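Local coordinates for protein BT_4661 (Bacteroides thetaiotaomicron, PDB 4AK2) that binds heparin-type sulfated glycan, probably at the cell surface, as the ligand-binding part of a SusE-like protein from the heparin utilisation locus, at residues F10-N15 and G77-T82; P41-T46 and L55-E60; K108-F113 and F273-T278; N135-G140 and D240-G245. All coordinates share one frame; numbering follows the deposited sequence.

Contact 1: F10-N15 and G77-T82; sequences FRYGNN and GQITIT
G77 receives the hydroxyl of Y12: its carbonyl O accepts a hydrogen bond from Y12 OH at 2.7 Å. The donor lies in the carbonyl plane on a lone pair, with a C=O...donor angle of 134°, and G77 O in turn sits at the edge of the tyrosine ring, near its plane. The bond therefore satisfies a buried phenol and ties the tip of the ring to the G77 backbone. At this backbone geometry a CB on G77 would be jammed against the carbonyl O of the preceding residue, and it would also stand close to Y12 OH. Q78 points away from Y12; its NE2 is hydrogen-bonded to K40 O. I79 comes back toward the tyrosine and lays its CD1 over one face of the ring, 3.9 Å from the centroid and 29° off the normal, a CH-pi contact whose closest atom is Y12 CE2 at 3.5 Å. Chi1 -56° sets I79 CG1 beside the backbone N, anti to the carbonyl carbon, and CD1 continues onto the ring. Y12 is thus held by a polar bond at its rim and a methyl on its face. The contact packs the loop after strand 10-11 against the start of strand 79-82, which pairs antiparallel with strand 69-72, while I72 of strand 69-72, V94 of strand 89-98 and V111 of strand 105-115 also touch the tyrosine.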
loop_
_atom_site.group_PDB
_atom_site.type_symbol
_atom_site.label_atom_id
_atom_site.label_comp_id
_atom_site.label_asym_id
_atom_site.label_seq_id
_atom_site.Cartn_x
_atom_site.Cartn_y
_atom_site.Cartn_z
ATOM N N PHE A 10 5.197 -17.699 2.665
ATOM C CA PHE A 10 6.481 -17.331 3.240
ATOM C C PHE A 10 6.267 -15.995 3.916
ATOM O O PHE A 10 5.174 -15.380 3.758
ATOM C CB PHE A 10 7.571 -17.214 2.132
ATOM C CG PHE A 10 7.168 -16.362 0.979
ATOM C CD1 PHE A 10 7.346 -14.982 1.017
ATOM C CD2 PHE A 10 6.595 -16.939 -0.141
ATOM C CE1 PHE A 10 6.968 -14.172 -0.072
ATOM C CE2 PHE A 10 6.200 -16.159 -1.238
ATOM C CZ PHE A 10 6.386 -14.778 -1.193
ATOM N N ARG A 11 7.262 -15.526 4.668
ATOM C CA ARG A 11 7.183 -14.181 5.239
ATOM C C ARG A 11 8.564 -13.562 5.179
ATOM O O ARG A 11 9.560 -14.255 5.464
ATOM C CB ARG A 11 6.705 -14.159 6.718
ATOM C CG ARG A 11 5.434 -14.914 6.972
ATOM C CD ARG A 11 4.920 -14.752 8.404
ATOM N NE ARG A 11 3.682 -15.523 8.570
ATOM C CZ ARG A 11 3.556 -16.600 9.344
ATOM N NH1 ARG A 11 4.567 -17.019 10.101
ATOM N NH2 ARG A 11 2.408 -17.261 9.371
ATOM N N TYR A 12 8.586 -12.257 4.942
ATOM C CA TYR A 12 9.738 -11.421 5.124
ATOM C C TYR A 12 9.656 -10.610 6.442
ATOM O O TYR A 12 10.685 -10.153 6.941
ATOM C CB TYR A 12 9.866 -10.428 3.987
ATOM C CG TYR A 12 10.420 -11.028 2.699
ATOM C CD1 TYR A 12 9.598 -11.767 1.853
ATOM C CD2 TYR A 12 11.772 -10.858 2.328
ATOM C CE1 TYR A 12 10.062 -12.315 0.669
ATOM C CE2 TYR A 12 12.246 -11.378 1.100
ATOM C CZ TYR A 12 11.400 -12.140 0.305
ATOM O OH TYR A 12 11.844 -12.673 -0.888
ATOM N N GLY A 13 8.441 -10.420 7.001
ATOM C CA GLY A 13 8.325 -9.558 8.182
ATOM C C GLY A 13 8.463 -8.082 7.874
ATOM O O GLY A 13 8.030 -7.609 6.831
ATOM N N ASN A 14 8.993 -7.319 8.807
ATOM C CA ASN A 14 9.051 -5.872 8.670
ATOM C C ASN A 14 10.219 -5.382 9.484
ATOM O O ASN A 14 10.686 -6.093 10.392
ATOM C CB ASN A 14 7.735 -5.240 9.119
ATOM C CG ASN A 14 7.492 -5.361 10.612
ATOM O OD1 ASN A 14 8.011 -4.584 11.418
ATOM N ND2 ASN A 14 6.685 -6.367 10.976
ATOM N N ASN A 15 10.712 -4.191 9.166
ATOM C CA ASN A 15 11.778 -3.575 9.942
ATOM C C ASN A 15 11.237 -2.397 10.774
ATOM O O ASN A 15 11.991 -1.465 11.057
ATOM C CB ASN A 15 12.945 -3.134 9.039
ATOM C CG ASN A 15 12.573 -1.967 8.143
ATOM O OD1 ASN A 15 11.405 -1.590 8.027
ATOM N ND2 ASN A 15 13.590 -1.389 7.499
ATOM N N GLY A 77 16.344 -15.401 -1.731
ATOM C CA GLY A 77 15.163 -14.555 -1.653
ATOM C C GLY A 77 15.439 -13.104 -1.276
ATOM O O GLY A 77 14.503 -12.338 -1.108
ATOM N N GLN A 78 16.712 -12.687 -1.210
ATOM C CA GLN A 78 17.031 -11.314 -0.817
ATOM C C GLN A 78 16.541 -10.374 -1.887
ATOM O O GLN A 78 16.871 -10.567 -3.072
ATOM C CB GLN A 78 18.559 -11.090 -0.618
ATOM C CG GLN A 78 18.878 -9.682 -0.104
ATOM C CD GLN A 78 20.235 -9.530 0.617
ATOM O OE1 GLN A 78 21.253 -9.915 0.095
ATOM N NE2 GLN A 78 20.233 -8.918 1.819
ATOM N N ILE A 79 15.767 -9.376 -1.483
ATOM C CA ILE A 79 15.239 -8.412 -2.462
ATOM C C ILE A 79 16.095 -7.143 -2.440
ATOM O O ILE A 79 16.510 -6.674 -1.377
ATOM C CB ILE A 79 13.805 -7.978 -2.077
ATOM C CG1 ILE A 79 12.886 -9.197 -1.942
ATOM C CG2 ILE A 79 13.241 -6.925 -3.014
ATOM C CD1 ILE A 79 11.557 -8.880 -1.287
ATOM N N THR A 80 16.361 -6.586 -3.621
ATOM C CA THR A 80 17.004 -5.282 -3.736
ATOM C C THR A 80 16.124 -4.365 -4.577
ATOM O O THR A 80 15.671 -4.749 -5.657
ATOM C CB THR A 80 18.401 -5.403 -4.399
ATOM O OG1 THR A 80 19.194 -6.257 -3.586
ATOM C CG2 THR A 80 19.058 -4.044 -4.502
ATOM N N ILE A 81 15.887 -3.158 -4.063
ATOM C CA ILE A 81 15.102 -2.151 -4.738
ATOM C C ILE A 81 16.016 -1.002 -5.141
ATOM O O ILE A 81 16.879 -0.587 -4.381
ATOM C CB ILE A 81 13.981 -1.593 -3.802
ATOM C CG1 ILE A 81 13.125 -2.714 -3.283
ATOM C CG2 ILE A 81 13.119 -0.613 -4.584
ATOM C CD1 ILE A 81 12.197 -3.288 -4.318
ATOM N N THR A 82 15.782 -0.470 -6.344
ATOM C CA THR A 82 16.475 0.744 -6.792
ATOM C C THR A 82 15.472 1.742 -7.360
ATOM O O THR A 82 14.392 1.354 -7.832
ATOM C CB THR A 82 17.559 0.459 -7.861
ATOM O OG1 THR A 82 16.943 -0.114 -9.016
ATOM C CG2 THR A 82 18.620 -0.482 -7.307
#

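Contact 2: P41-T46 and L55-E60; sequences PVPTAT and LKWEVE
P43 lays its ring over one face of the W57 indole, with CG 4.1 Å from the centroid of the six-membered ring and 29° off its normal, a CH-pi contact. CG is equally close to CZ2 and CH2 of W57, 3.7 Å to each, and P43 CB approaches CH2 at 3.8 Å, so the proline meets the outer rim of the indole and not its pyrrole end. A looser van der Waals touch lies further along, where OG1 of T46 stands 4.3 Å from CD1 of L55. The tryptophan is covered on its other face too: CB of L55, from its own segment, sits 3.6 Å above the ring plane, opposite P43. A chi1 of -61° sets CG of W57 anti to the carbonyl carbon, and with chi2 at 90° the indole is carried from strand 56-63 across to the proline. In the next shell, W57 NE1 bonds the backbone O of L52, and F10 meets the indole edge-to-face. On the proline's side, T44 and A45 both face R11 in a classic beta bulge, and OG1 of T46 is hydrogen-bonded to Y9 O and A48 N. Were W57 cut back to an alanine, P43 and L55 CB would probably face a gap and L52 O would lose its indole donor. No hydrogen bond joins the two segments, so the direct contact between them is van der Waals and CH-pi packing, with the one polar atom of the indole satisfied by a backbone carbonyl off to the side.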
loop_
_atom_site.group_PDB
_atom_site.type_symbol
_atom_site.label_atom_id
_atom_site.label_comp_id
_atom_site.label_asym_id
_atom_site.label_seq_id
_atom_site.Cartn_x
_atom_site.Cartn_y
_atom_site.Cartn_z
ATOM N N PRO A 41 15.761 -6.986 2.174
ATOM C CA PRO A 41 15.163 -7.986 3.077
ATOM C C PRO A 41 15.324 -9.400 2.562
ATOM O O PRO A 41 15.269 -9.674 1.351
ATOM C CB PRO A 41 13.686 -7.628 3.112
ATOM C CG PRO A 41 13.504 -6.463 2.266
ATOM C CD PRO A 41 14.798 -6.029 1.624
ATOM N N VAL A 42 15.471 -10.305 3.529
ATOM C CA VAL A 42 15.490 -11.728 3.235
ATOM C C VAL A 42 14.339 -12.409 3.970
ATOM O O VAL A 42 13.860 -11.952 5.046
ATOM C CB VAL A 42 16.810 -12.424 3.623
ATOM C CG1 VAL A 42 17.966 -11.976 2.727
ATOM C CG2 VAL A 42 17.104 -12.231 5.114
ATOM N N PRO A 43 13.831 -13.512 3.393
ATOM C CA PRO A 43 12.703 -14.158 4.056
ATOM C C PRO A 43 13.089 -14.808 5.384
ATOM O O PRO A 43 14.227 -15.262 5.596
ATOM C CB PRO A 43 12.247 -15.186 3.019
ATOM C CG PRO A 43 13.497 -15.502 2.253
ATOM C CD PRO A 43 14.242 -14.201 2.149
ATOM N N THR A 44 12.104 -14.894 6.252
ATOM C CA THR A 44 12.355 -15.408 7.619
ATOM C C THR A 44 11.440 -16.535 8.044
ATOM O O THR A 44 11.654 -17.107 9.104
ATOM C CB THR A 44 12.247 -14.286 8.665
ATOM O OG1 THR A 44 10.889 -13.809 8.711
ATOM C CG2 THR A 44 13.248 -13.172 8.360
ATOM N N ALA A 45 10.449 -16.895 7.224
ATOM C CA ALA A 45 9.479 -17.936 7.615
ATOM C C ALA A 45 8.876 -18.582 6.389
ATOM O O ALA A 45 8.676 -17.906 5.370
ATOM C CB ALA A 45 8.350 -17.367 8.498
ATOM N N THR A 46 8.468 -19.838 6.536
ATOM C CA THR A 46 7.686 -20.527 5.512
ATOM C C THR A 46 7.116 -21.797 6.067
ATOM O O THR A 46 7.682 -22.325 7.022
ATOM C CB THR A 46 8.534 -20.826 4.218
ATOM O OG1 THR A 46 7.677 -21.389 3.229
ATOM C CG2 THR A 46 9.661 -21.821 4.507
ATOM N N LEU A 55 13.542 -23.113 -2.185
ATOM C CA LEU A 55 12.580 -22.441 -3.049
ATOM C C LEU A 55 13.253 -21.617 -4.133
ATOM O O LEU A 55 14.319 -21.071 -3.892
ATOM C CB LEU A 55 11.713 -21.510 -2.176
ATOM C CG LEU A 55 10.881 -22.253 -1.140
ATOM C CD1 LEU A 55 10.210 -21.265 -0.208
ATOM C CD2 LEU A 55 9.852 -23.138 -1.804
ATOM N N LYS A 56 12.627 -21.534 -5.316
ATOM C CA LYS A 56 13.082 -20.622 -6.388
ATOM C C LYS A 56 12.372 -19.290 -6.150
ATOM O O LYS A 56 11.118 -19.232 -6.126
ATOM C CB LYS A 56 12.735 -21.124 -7.795
ATOM C CG LYS A 56 13.074 -20.147 -8.947
ATOM N N TRP A 57 13.163 -18.234 -5.968
ATOM C CA TRP A 57 12.615 -16.885 -5.664
ATOM C C TRP A 57 12.625 -16.045 -6.904
ATOM O O TRP A 57 13.650 -15.913 -7.542
ATOM C CB TRP A 57 13.429 -16.236 -4.570
ATOM C CG TRP A 57 13.398 -17.018 -3.279
ATOM C CD1 TRP A 57 14.261 -18.011 -2.881
ATOM C CD2 TRP A 57 12.410 -16.897 -2.223
ATOM N NE1 TRP A 57 13.915 -18.490 -1.649
ATOM C CE2 TRP A 57 12.793 -17.840 -1.209
ATOM C CE3 TRP A 57 11.300 -16.103 -2.016
ATOM C CZ2 TRP A 57 12.067 -17.986 -0.048
ATOM C CZ3 TRP A 57 10.567 -16.249 -0.841
ATOM C CH2 TRP A 57 10.944 -17.183 0.113
ATOM N N GLU A 58 11.472 -15.455 -7.198
ATOM C CA GLU A 58 11.295 -14.510 -8.284
ATOM C C GLU A 58 10.620 -13.227 -7.803
ATOM O O GLU A 58 9.894 -13.236 -6.794
ATOM C CB GLU A 58 10.440 -15.117 -9.370
ATOM C CG GLU A 58 11.037 -16.351 -10.030
ATOM C CD GLU A 58 10.075 -16.918 -11.046
ATOM O OE1 GLU A 58 9.197 -17.697 -10.667
ATOM O OE2 GLU A 58 10.177 -16.550 -12.214
ATOM N N VAL A 59 10.869 -12.122 -8.519
ATOM C CA VAL A 59 10.271 -10.844 -8.148
ATOM C C VAL A 59 9.762 -10.112 -9.382
ATOM O O VAL A 59 10.348 -10.258 -10.462
ATOM C CB VAL A 59 11.237 -9.953 -7.306
ATOM C CG1 VAL A 59 12.340 -9.379 -8.185
ATOM C CG2 VAL A 59 10.500 -8.834 -6.577
ATOM N N GLU A 60 8.663 -9.375 -9.208
ATOM C CA GLU A 60 8.145 -8.463 -10.223
ATOM C C GLU A 60 7.894 -7.112 -9.594
ATOM O O GLU A 60 7.137 -7.047 -8.582
ATOM C CB GLU A 60 6.827 -8.979 -10.834
ATOM C CG GLU A 60 6.316 -8.052 -11.942
ATOM C CD GLU A 60 5.054 -8.542 -12.600
ATOM O OE1 GLU A 60 4.330 -9.355 -12.013
ATOM O OE2 GLU A 60 4.762 -8.076 -13.715
#

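Contact 3: K108-F113 and F273-T278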
loop_
_atom_site.group_PDB
_atom_site.type_symbol
_atom_site.label_atom_id
_atom_site.label_comp_id
_atom_site.label_asym_id
_atom_site.label_seq_id
_atom_site.Cartn_x
_atom_site.Cartn_y
_atom_site.Cartn_z
ATOM N N LYS A 108 2.571 -16.573 -4.392
ATOM C CA LYS A 108 2.951 -15.189 -4.656
ATOM C C LYS A 108 2.373 -14.292 -3.548
ATOM O O LYS A 108 1.233 -14.486 -3.087
ATOM C CB LYS A 108 2.573 -14.683 -6.086
ATOM C CG LYS A 108 1.092 -14.388 -6.366
ATOM C CD LYS A 108 0.795 -14.011 -7.827
ATOM N N GLN A 109 3.161 -13.305 -3.132
ATOM C CA GLN A 109 2.743 -12.355 -2.066
ATOM C C GLN A 109 3.392 -11.003 -2.327
ATOM O O GLN A 109 4.487 -10.949 -2.858
ATOM C CB GLN A 109 3.255 -12.814 -0.703
ATOM C CG GLN A 109 2.794 -14.216 -0.273
ATOM C CD GLN A 109 3.361 -14.693 1.038
ATOM O OE1 GLN A 109 3.127 -15.852 1.433
ATOM N NE2 GLN A 109 4.035 -13.808 1.744
ATOM N N PRO A 110 2.722 -9.918 -1.954
ATOM C CA PRO A 110 3.367 -8.605 -2.065
ATOM C C PRO A 110 4.398 -8.343 -0.955
ATOM O O PRO A 110 4.258 -8.876 0.202
ATOM C CB PRO A 110 2.192 -7.635 -1.914
ATOM C CG PRO A 110 1.264 -8.379 -0.961
ATOM C CD PRO A 110 1.364 -9.841 -1.358
ATOM N N VAL A 111 5.392 -7.514 -1.238
ATOM C CA VAL A 111 6.273 -6.895 -0.276
ATOM C C VAL A 111 6.271 -5.400 -0.545
ATOM O O VAL A 111 6.408 -4.993 -1.724
ATOM C CB VAL A 111 7.701 -7.491 -0.275
ATOM C CG1 VAL A 111 8.592 -6.807 0.770
ATOM C CG2 VAL A 111 7.647 -8.998 -0.092
ATOM N N PHE A 112 6.179 -4.571 0.472
ATOM C CA PHE A 112 6.041 -3.152 0.345
ATOM C C PHE A 112 7.227 -2.413 0.928
ATOM O O PHE A 112 7.886 -2.893 1.870
ATOM C CB PHE A 112 4.775 -2.704 1.052
ATOM C CG PHE A 112 3.510 -3.323 0.520
ATOM C CD1 PHE A 112 3.045 -4.532 1.044
ATOM C CD2 PHE A 112 2.706 -2.671 -0.417
ATOM C CE1 PHE A 112 1.857 -5.082 0.614
ATOM C CE2 PHE A 112 1.523 -3.240 -0.868
ATOM C CZ PHE A 112 1.053 -4.443 -0.311
ATOM N N PHE A 113 7.483 -1.233 0.368
ATOM C CA PHE A 113 8.588 -0.366 0.770
ATOM C C PHE A 113 8.154 1.054 0.940
ATOM O O PHE A 113 7.319 1.526 0.187
ATOM C CB PHE A 113 9.740 -0.429 -0.269
ATOM C CG PHE A 113 10.359 -1.772 -0.362
ATOM C CD1 PHE A 113 9.800 -2.757 -1.188
ATOM C CD2 PHE A 113 11.504 -2.078 0.369
ATOM C CE1 PHE A 113 10.354 -4.061 -1.249
ATOM C CE2 PHE A 113 12.070 -3.369 0.326
ATOM C CZ PHE A 113 11.511 -4.358 -0.508
ATOM N N PHE A 273 0.111 2.575 1.614
ATOM C CA PHE A 273 -0.543 1.666 0.701
ATOM C C PHE A 273 -1.774 1.060 1.344
ATOM O O PHE A 273 -1.712 0.714 2.552
ATOM C CB PHE A 273 0.411 0.521 0.290
ATOM C CG PHE A 273 0.830 0.531 -1.158
ATOM C CD1 PHE A 273 -0.071 0.156 -2.150
ATOM C CD2 PHE A 273 2.139 0.817 -1.467
ATOM C CE1 PHE A 273 0.313 0.154 -3.489
ATOM C CE2 PHE A 273 2.562 0.796 -2.801
ATOM C CZ PHE A 273 1.642 0.444 -3.798
ATOM N N ILE A 274 -2.890 0.974 0.655
ATOM C CA ILE A 274 -4.077 0.316 1.177
ATOM C C ILE A 274 -4.186 -1.056 0.505
ATOM O O ILE A 274 -4.188 -1.165 -0.727
ATOM C CB ILE A 274 -5.372 1.103 0.830
ATOM C CG1 ILE A 274 -5.275 2.584 1.196
ATOM C CG2 ILE A 274 -6.587 0.407 1.456
ATOM C CD1 ILE A 274 -4.789 2.909 2.564
ATOM N N TRP A 275 -4.230 -2.132 1.287
ATOM C CA TRP A 275 -4.319 -3.474 0.767
ATOM C C TRP A 275 -5.659 -4.046 1.106
ATOM O O TRP A 275 -5.937 -4.294 2.326
ATOM C CB TRP A 275 -3.163 -4.334 1.268
ATOM C CG TRP A 275 -3.154 -5.767 0.824
ATOM C CD1 TRP A 275 -4.012 -6.422 -0.044
ATOM C CD2 TRP A 275 -2.207 -6.773 1.273
ATOM N NE1 TRP A 275 -3.645 -7.763 -0.170
ATOM C CE2 TRP A 275 -2.571 -8.020 0.610
ATOM C CE3 TRP A 275 -1.130 -6.764 2.159
ATOM C CZ2 TRP A 275 -1.876 -9.203 0.845
ATOM C CZ3 TRP A 275 -0.429 -7.939 2.383
ATOM C CH2 TRP A 275 -0.792 -9.141 1.730
ATOM N N PHE A 276 -6.550 -4.231 0.156
ATOM C CA PHE A 276 -7.892 -4.777 0.326
ATOM C C PHE A 276 -7.857 -6.279 0.202
ATOM O O PHE A 276 -7.355 -6.842 -0.760
ATOM C CB PHE A 276 -8.829 -4.270 -0.796
ATOM C CG PHE A 276 -8.857 -2.776 -0.944
ATOM C CD1 PHE A 276 -9.773 -1.969 -0.250
ATOM C CD2 PHE A 276 -7.991 -2.145 -1.852
ATOM C CE1 PHE A 276 -9.806 -0.601 -0.410
ATOM C CE2 PHE A 276 -8.019 -0.772 -2.004
ATOM C CZ PHE A 276 -8.917 0.011 -1.293
ATOM N N ASP A 277 -8.430 -6.971 1.206
ATOM C CA ASP A 277 -8.632 -8.435 1.130
ATOM C C ASP A 277 -9.729 -8.808 2.134
ATOM O O ASP A 277 -9.649 -8.435 3.320
ATOM C CB ASP A 277 -7.318 -9.171 1.472
ATOM C CG ASP A 277 -7.341 -10.648 1.162
ATOM O OD1 ASP A 277 -8.360 -11.309 1.412
ATOM O OD2 ASP A 277 -6.282 -11.156 0.741
ATOM N N THR A 278 -10.756 -9.482 1.641
ATOM C CA THR A 278 -11.840 -9.940 2.512
ATOM C C THR A 278 -11.387 -10.896 3.634
ATOM O O THR A 278 -12.152 -11.103 4.585
ATOM C CB THR A 278 -12.981 -10.623 1.727
ATOM O OG1 THR A 278 -12.459 -11.647 0.910
ATOM C CG2 THR A 278 -13.759 -9.634 0.896
#
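F112 reaches from strand 105-115 to touch both F273 and W275, two residues apart on strand 268-276. Its CB leaves the backbone toward that strand, and CG is set anti to the carbonyl carbon. From there the ring divides its contacts. On one branch, CD2 comes to 3.7 Å from CD2 of F273, and CE2, the next atom out, lies over the face of the F273 ring, 3.8 Å above its plane and displaced toward the rim. On the other branch, CE1 reaches 3.8 Å from CE3 of W275, and CZ at the tip also nears CE3, at 4.0 Å. The F112 ring is tilted against both neighbours, its plane making 59° with that of F273 and 42° with the six-membered ring of W275, and the three form an aromatic cluster. The indole is engaged a second time by P110, whose CG stands over its face, 3.7 Å from the centroid of the six-membered ring, in a CH-pi contact; CH2 of W275 is the atom nearest that CG. W275 gets there because its CG extends anti to the backbone N. The two strands run nearly antiparallel, at 162°, with axes 10.0 Å apart, which is packing between facing sheets and not backbone pairing. V131 touches F112 as well, and M91 touches F273, from strands 131-134 and 89-98. With no hydrogen bond between the two segments, their part of the meeting between the four-stranded sheet and the mixed sheet that holds strand 268-276 rests on dispersion and CH-pi contacts between a proline and three aromatic side chains.

Contact 4: N135-G140 and D240-G245; sequences NPARGG and DGYANG
Apolar packing carries the meeting of P136 and A137 with Y242. CG of P136 comes to 3.8 Å from CD1 of Y242 and also lies 3.9 Å from its CB, so the proline ring rests on the near part of the tyrosine side chain. Further out, CB of A137 sits 3.7 Å from both CE1 and OH of Y242, while CA of A137 lies close to CE1 as well; the alanine thus follows the outer side of the phenol. Y242 CG lies beside the backbone N (chi1 -79°), which brings the ring against P136 and A137. A glycine in place of Y242 would probably open a gap beside P136 CG and leave A137 CB without its neighbour. The P136 ring also touches backbone: its CG is 3.5 Å from O of A243, a van der Waals contact. The polar bonds lie within 135-140, where N135 OD1 accepts from A137 N at 2.8 Å to make an Asx turn, with the donor tilted 32° from the carbonyl plane. N135 O takes the backbone N of G139 and, weakly, that of R138. These bonds hold the turn that leads out of strand 131-134, and G139 at its end has a positive phi of 71°. Backbone bonds from outside add to this: the backbone of P136 is hydrogen-bonded to that of N234 and A243 to W236, while the side chains of N135 and Y242 both touch T278.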
loop_
_atom_site.group_PDB
_atom_site.type_symbol
_atom_site.label_atom_id
_atom_site.label_comp_id
_atom_site.label_asym_id
_atom_site.label_seq_id
_atom_site.Cartn_x
_atom_site.Cartn_y
_atom_site.Cartn_z
ATOM N N ASN A 135 -10.528 -4.985 5.098
ATOM C CA ASN A 135 -11.532 -5.838 4.478
ATOM C C ASN A 135 -12.508 -4.915 3.731
ATOM O O ASN A 135 -13.156 -4.092 4.356
ATOM C CB ASN A 135 -12.273 -6.603 5.578
ATOM C CG ASN A 135 -13.393 -7.472 5.054
ATOM O OD1 ASN A 135 -13.916 -7.295 3.964
ATOM N ND2 ASN A 135 -13.736 -8.480 5.834
ATOM N N PRO A 136 -12.588 -4.996 2.393
ATOM C CA PRO A 136 -13.436 -4.070 1.639
ATOM C C PRO A 136 -14.918 -4.240 1.916
ATOM O O PRO A 136 -15.677 -3.330 1.618
ATOM C CB PRO A 136 -13.103 -4.410 0.175
ATOM C CG PRO A 136 -12.705 -5.865 0.222
ATOM C CD PRO A 136 -11.916 -5.979 1.517
ATOM N N ALA A 137 -15.360 -5.368 2.473
ATOM C CA ALA A 137 -16.772 -5.489 2.851
ATOM C C ALA A 137 -17.077 -4.634 4.083
ATOM O O ALA A 137 -18.111 -4.042 4.152
ATOM C CB ALA A 137 -17.170 -6.955 3.083
ATOM N N ARG A 138 -16.165 -4.614 5.034
ATOM C CA ARG A 138 -16.372 -3.996 6.330
ATOM C C ARG A 138 -15.842 -2.566 6.408
ATOM O O ARG A 138 -16.312 -1.765 7.208
ATOM C CB ARG A 138 -15.738 -4.879 7.414
ATOM C CG ARG A 138 -16.400 -6.266 7.449
ATOM C CD ARG A 138 -15.847 -7.192 8.533
ATOM N NE ARG A 138 -16.332 -6.827 9.864
ATOM C CZ ARG A 138 -17.539 -7.142 10.360
ATOM N NH1 ARG A 138 -18.421 -7.849 9.657
ATOM N NH2 ARG A 138 -17.863 -6.770 11.599
ATOM N N GLY A 139 -14.858 -2.236 5.583
ATOM C CA GLY A 139 -14.189 -0.968 5.736
ATOM C C GLY A 139 -13.315 -0.955 6.974
ATOM O O GLY A 139 -13.174 -1.960 7.690
ATOM N N GLY A 140 -12.753 0.194 7.282
ATOM C CA GLY A 140 -11.953 0.357 8.487
ATOM C C GLY A 140 -11.118 1.617 8.428
ATOM O O GLY A 140 -11.321 2.456 7.552
ATOM N N ASP A 240 -18.031 -8.712 -10.460
ATOM C CA ASP A 240 -17.001 -9.745 -10.559
ATOM C C ASP A 240 -16.340 -10.099 -9.222
ATOM O O ASP A 240 -15.774 -11.174 -9.093
ATOM C CB ASP A 240 -15.962 -9.423 -11.629
ATOM C CG ASP A 240 -16.527 -9.504 -13.032
ATOM O OD1 ASP A 240 -17.674 -9.979 -13.249
ATOM O OD2 ASP A 240 -15.768 -9.107 -13.930
ATOM N N GLY A 241 -16.354 -9.190 -8.271
ATOM C CA GLY A 241 -15.816 -9.501 -6.957
ATOM C C GLY A 241 -15.376 -8.316 -6.141
ATOM O O GLY A 241 -15.280 -7.187 -6.622
ATOM N N TYR A 242 -15.134 -8.572 -4.861
ATOM C CA TYR A 242 -14.498 -7.588 -3.981
ATOM C C TYR A 242 -13.083 -7.245 -4.466
ATOM O O TYR A 242 -12.382 -8.116 -5.018
ATOM C CB TYR A 242 -14.440 -8.107 -2.528
ATOM C CG TYR A 242 -15.749 -7.961 -1.848
ATOM C CD1 TYR A 242 -16.100 -6.752 -1.253
ATOM C CD2 TYR A 242 -16.643 -9.039 -1.742
ATOM C CE1 TYR A 242 -17.315 -6.604 -0.598
ATOM C CE2 TYR A 242 -17.860 -8.897 -1.093
ATOM C CZ TYR A 242 -18.186 -7.687 -0.508
ATOM O OH TYR A 242 -19.388 -7.571 0.139
ATOM N N ALA A 243 -12.661 -6.021 -4.195
ATOM C CA ALA A 243 -11.259 -5.664 -4.391
ATOM C C ALA A 243 -10.370 -6.641 -3.627
ATOM O O ALA A 243 -10.656 -6.963 -2.446
ATOM C CB ALA A 243 -10.942 -4.246 -3.945
ATOM N N ASN A 244 -9.300 -7.104 -4.269
ATOM C CA ASN A 244 -8.281 -7.918 -3.653
ATOM C C ASN A 244 -6.994 -7.446 -4.297
ATOM O O ASN A 244 -6.632 -7.869 -5.409
ATOM C CB ASN A 244 -8.528 -9.418 -3.842
ATOM C CG ASN A 244 -7.558 -10.243 -3.072
ATOM O OD1 ASN A 244 -6.360 -10.211 -3.334
ATOM N ND2 ASN A 244 -8.073 -10.962 -2.084
ATOM N N GLY A 245 -6.366 -6.465 -3.691
ATOM C CA GLY A 245 -5.327 -5.693 -4.354
ATOM C C GLY A 245 -4.914 -4.492 -3.552
ATOM O O GLY A 245 -5.373 -4.318 -2.407
#

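In the fold
Contacts 1 and 2 lie together, centres 7 Å apart, and contact 2 is nested inside the loop closed by contact 1. They share the two-stranded sheet of strands 10-11 and 45-46. Contact 3 follows in sequence, its centre 13 Å from that of contact 1, and brings strand 105-115 of the four-stranded sheet against strand 268-276 of the mixed sheet. Contact 4, nested inside contact 3 (centres 12 Å apart), joins it through strands 241-254 and 268-276; its centre is 26 Å from that of contact 1. The series runs from the N-terminal strands to the mixed sheet, where the F273 side chain is about 8 Å from a sodium ion and about 11 Å from a bound sulfated glucosamine.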